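Glycoside hydrolase family 61 protein (Myceliophthora thermophila, PDB 5UFV) oxidatively cleaves the glycosidic bonds of cellulose at C1, using an active-site copper ion, a reducing agent and O2 or H2O2 as cosubstrate. Local coordinates at residues L56-A61 against A173-T178. Numbering follows the deposited sequence.
Sequences LYAEAA and AQIKVT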
ATOM      1  N   LEU A  56       0.882   0.121 -19.562  1.00 27.18           N
ATOM      2  CA  LEU A  56       2.009   1.030 -19.420  1.00 28.19           C
ATOM      3  C   LEU A  56       2.774   0.848 -18.113  1.00 27.67           C
ATOM      4  O   LEU A  56       2.300   0.197 -17.198  1.00 26.98           O
ATOM      5  CB  LEU A  56       1.510   2.473 -19.477  1.00 28.27           C
ATOM      6  CG  LEU A  56       0.683   2.828 -20.700  1.00 29.04           C
ATOM      7  CD1 LEU A  56       0.287   4.305 -20.660  1.00 28.70           C
ATOM      8  CD2 LEU A  56       1.413   2.473 -21.998  1.00 29.13           C
ATOM      9  N   TYR A  57       3.939   1.485 -18.054  1.00 28.92           N
ATOM     10  CA  TYR A  57       4.803   1.546 -16.875  1.00 29.74           C
ATOM     11  C   TYR A  57       5.335   2.980 -16.723  1.00 30.68           C
ATOM     12  O   TYR A  57       5.413   3.725 -17.693  1.00 29.84           O
ATOM     13  CB  TYR A  57       5.992   0.601 -17.020  1.00 30.44           C
ATOM     14  CG  TYR A  57       6.742   0.824 -18.309  1.00 32.10           C
ATOM     15  CD1 TYR A  57       7.696   1.824 -18.406  1.00 33.40           C
ATOM     16  CD2 TYR A  57       6.452   0.062 -19.461  1.00 32.23           C
ATOM     17  CE1 TYR A  57       8.373   2.054 -19.598  1.00 34.92           C
ATOM     18  CE2 TYR A  57       7.116   0.284 -20.647  1.00 33.04           C
ATOM     19  CZ  TYR A  57       8.076   1.283 -20.707  1.00 35.66           C
ATOM     20  OH  TYR A  57       8.748   1.537 -21.877  1.00 38.51           O
ATOM     21  N   ALA A  58       5.670   3.365 -15.497  1.00 30.71           N
ATOM     22  CA  ALA A  58       6.391   4.602 -15.262  1.00 32.09           C
ATOM     23  C   ALA A  58       7.888   4.280 -15.119  1.00 33.83           C
ATOM     24  O   ALA A  58       8.247   3.269 -14.521  1.00 35.11           O
ATOM     25  CB  ALA A  58       5.866   5.261 -14.001  1.00 31.79           C
ATOM     26  N   GLU A  59       8.750   5.126 -15.671  1.00 36.45           N
ATOM     27  CA  GLU A  59      10.198   5.010 -15.449  1.00 39.56           C
ATOM     28  C   GLU A  59      10.577   5.665 -14.153  1.00 38.17           C
ATOM     29  O   GLU A  59       9.995   6.678 -13.758  1.00 39.29           O
ATOM     30  CB  GLU A  59      11.007   5.632 -16.593  1.00 43.65           C
ATOM     31  CG  GLU A  59      10.676   5.011 -17.954  1.00 48.67           C
ATOM     32  CD  GLU A  59      11.881   4.680 -18.824  1.00 54.25           C
ATOM     33  OE1 GLU A  59      12.968   5.302 -18.666  1.00 57.52           O
ATOM     34  OE2 GLU A  59      11.722   3.783 -19.683  1.00 57.41           O
ATOM     35  N   ALA A  60      11.544   5.070 -13.477  1.00 37.58           N
ATOM     36  CA  ALA A  60      12.071   5.631 -12.244  1.00 37.50           C
ATOM     37  C   ALA A  60      13.390   4.989 -11.895  1.00 38.83           C
ATOM     38  O   ALA A  60      13.627   3.817 -12.165  1.00 38.58           O
ATOM     39  CB  ALA A  60      11.102   5.439 -11.092  1.00 36.60           C
ATOM     40  N   ALA A  61      14.252   5.779 -11.294  1.00 39.72           N
ATOM     41  CA  ALA A  61      15.504   5.286 -10.790  1.00 41.44           C
ATOM     42  C   ALA A  61      15.394   5.180  -9.274  1.00 40.99           C
ATOM     43  O   ALA A  61      14.523   5.795  -8.648  1.00 38.80           O
ATOM     44  CB  ALA A  61      16.635   6.234 -11.184  1.00 42.41           C
ATOM     45  N   ALA A 173       0.362  -0.701  -9.387  1.00 24.04           N
ATOM     46  CA  ALA A 173       0.812   0.078 -10.554  1.00 25.19           C
ATOM     47  C   ALA A 173       2.148  -0.454 -11.025  1.00 25.61           C
ATOM     48  O   ALA A 173       2.826  -1.151 -10.277  1.00 27.61           O
ATOM     49  CB  ALA A 173       0.951   1.547 -10.200  1.00 24.50           C
ATOM     50  N   GLN A 174       2.528  -0.118 -12.246  1.00 26.32           N
ATOM     51  CA  GLN A 174       3.709  -0.712 -12.882  1.00 28.61           C
ATOM     52  C   GLN A 174       4.890   0.280 -13.001  1.00 30.54           C
ATOM     53  O   GLN A 174       4.760   1.363 -13.583  1.00 31.63           O
ATOM     54  CB  GLN A 174       3.324  -1.274 -14.256  1.00 28.77           C
ATOM     55  CG  GLN A 174       2.232  -2.321 -14.157  1.00 29.34           C
ATOM     56  CD  GLN A 174       2.013  -3.137 -15.411  1.00 29.70           C
ATOM     57  OE1 GLN A 174       1.651  -4.303 -15.326  1.00 32.75           O
ATOM     58  NE2 GLN A 174       2.207  -2.540 -16.561  1.00 29.52           N
ATOM     59  N   ILE A 175       6.030  -0.101 -12.433  1.00 32.45           N
ATOM     60  CA  ILE A 175       7.227   0.749 -12.412  1.00 34.20           C
ATOM     61  C   ILE A 175       8.396   0.008 -13.060  1.00 35.04           C
ATOM     62  O   ILE A 175       8.740  -1.114 -12.644  1.00 32.28           O
ATOM     63  CB  ILE A 175       7.654   1.079 -10.977  1.00 34.87           C
ATOM     64  CG1 ILE A 175       6.448   1.484 -10.142  1.00 35.40           C
ATOM     65  CG2 ILE A 175       8.727   2.159 -10.966  1.00 36.50           C
ATOM     66  CD1 ILE A 175       6.025   2.916 -10.299  1.00 36.39           C
ATOM     67  N   LYS A 176       8.985   0.634 -14.082  1.00 35.33           N
ATOM     68  CA  LYS A 176      10.219   0.148 -14.658  1.00 36.94           C
ATOM     69  C   LYS A 176      11.364   0.913 -13.997  1.00 38.38           C
ATOM     70  O   LYS A 176      11.574   2.104 -14.290  1.00 39.96           O
ATOM     71  CB  LYS A 176      10.257   0.308 -16.178  1.00 37.25           C
ATOM     72  CG  LYS A 176      11.456  -0.416 -16.755  1.00 39.89           C
ATOM     73  CD  LYS A 176      11.622  -0.288 -18.262  1.00 42.81           C
ATOM     74  CE  LYS A 176      10.424  -0.768 -19.086  1.00 42.94           C
ATOM     75  NZ  LYS A 176      10.233  -2.246 -19.136  1.00 41.79           N
ATOM     76  N   VAL A 177      12.072   0.228 -13.096  1.00 38.64           N
ATOM     77  CA  VAL A 177      13.206   0.783 -12.339  1.00 39.70           C
ATOM     78  C   VAL A 177      14.496   0.719 -13.136  1.00 42.16           C
ATOM     79  O   VAL A 177      14.946  -0.371 -13.507  1.00 43.76           O
ATOM     80  CB  VAL A 177      13.422   0.002 -11.037  1.00 40.52           C
ATOM     81  CG1 VAL A 177      14.664   0.476 -10.300  1.00 41.75           C
ATOM     82  CG2 VAL A 177      12.197   0.141 -10.151  1.00 40.12           C
ATOM     83  N   THR A 178      15.092   1.882 -13.384  1.00 44.01           N
ATOM     84  CA  THR A 178      16.299   1.992 -14.194  1.00 46.96           C
ATOM     85  C   THR A 178      17.570   1.940 -13.345  1.00 48.85           C
ATOM     86  O   THR A 178      17.520   1.662 -12.150  1.00 47.86           O
ATOM     87  CB  THR A 178      16.281   3.318 -14.972  1.00 50.13           C
ATOM     88  OG1 THR A 178      16.211   4.417 -14.047  1.00 50.97           O
ATOM     89  CG2 THR A 178      15.085   3.356 -15.927  1.00 50.21           C
TER
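CE of K176 lies over one face of the Y57 ring, 3.5 Å from its centroid in a CH-pi contact, and NZ follows at 4.4 Å from the same centroid, close enough for a cation-pi interaction. Lysine suits this place because its methylenes can cover a ring while its ammonium still finds a polar partner, here N150. With CG anti to the backbone N (chi1 -171°) the chain first runs out straight, then bends at chi3, which brings CE above the ring, and again at chi4, which turns NZ. Y57, its CG between the backbone N and the carbonyl carbon (chi1 53°), turns its ring to the side of K176, and the flat aromatic face serves both contacts. Were Y57 replaced by an alanine, CE of K176 would probably lose the ring face it packs on and NZ its cation-pi partner. Strand 58-60 runs parallel to 167-177 as an edge strand of the mixed sheet in the AA9 beta-sandwich. Backbone hydrogen bonds run from A58 N to Q174 O (2.9 Å) and on as far as T178, one residue past the strand. On the face turned to I9 of strand 4-9, in the other sheet, small A58 and A60 accommodate branched I175, whose CG2 lies 4.1 Å from A60 CB. Q174 extends the pairing: an amide can both donate and accept, and its NE2 donates to L56 O at 2.8 Å from above the carbonyl plane while OE1 accepts from W30. At the opposite end threonine adds a hydroxyl to its backbone N-H: A60 O accepts from T178 N at 2.7 Å and, at a longer 3.3 Å, from T178 OG1, both from one face of its plane.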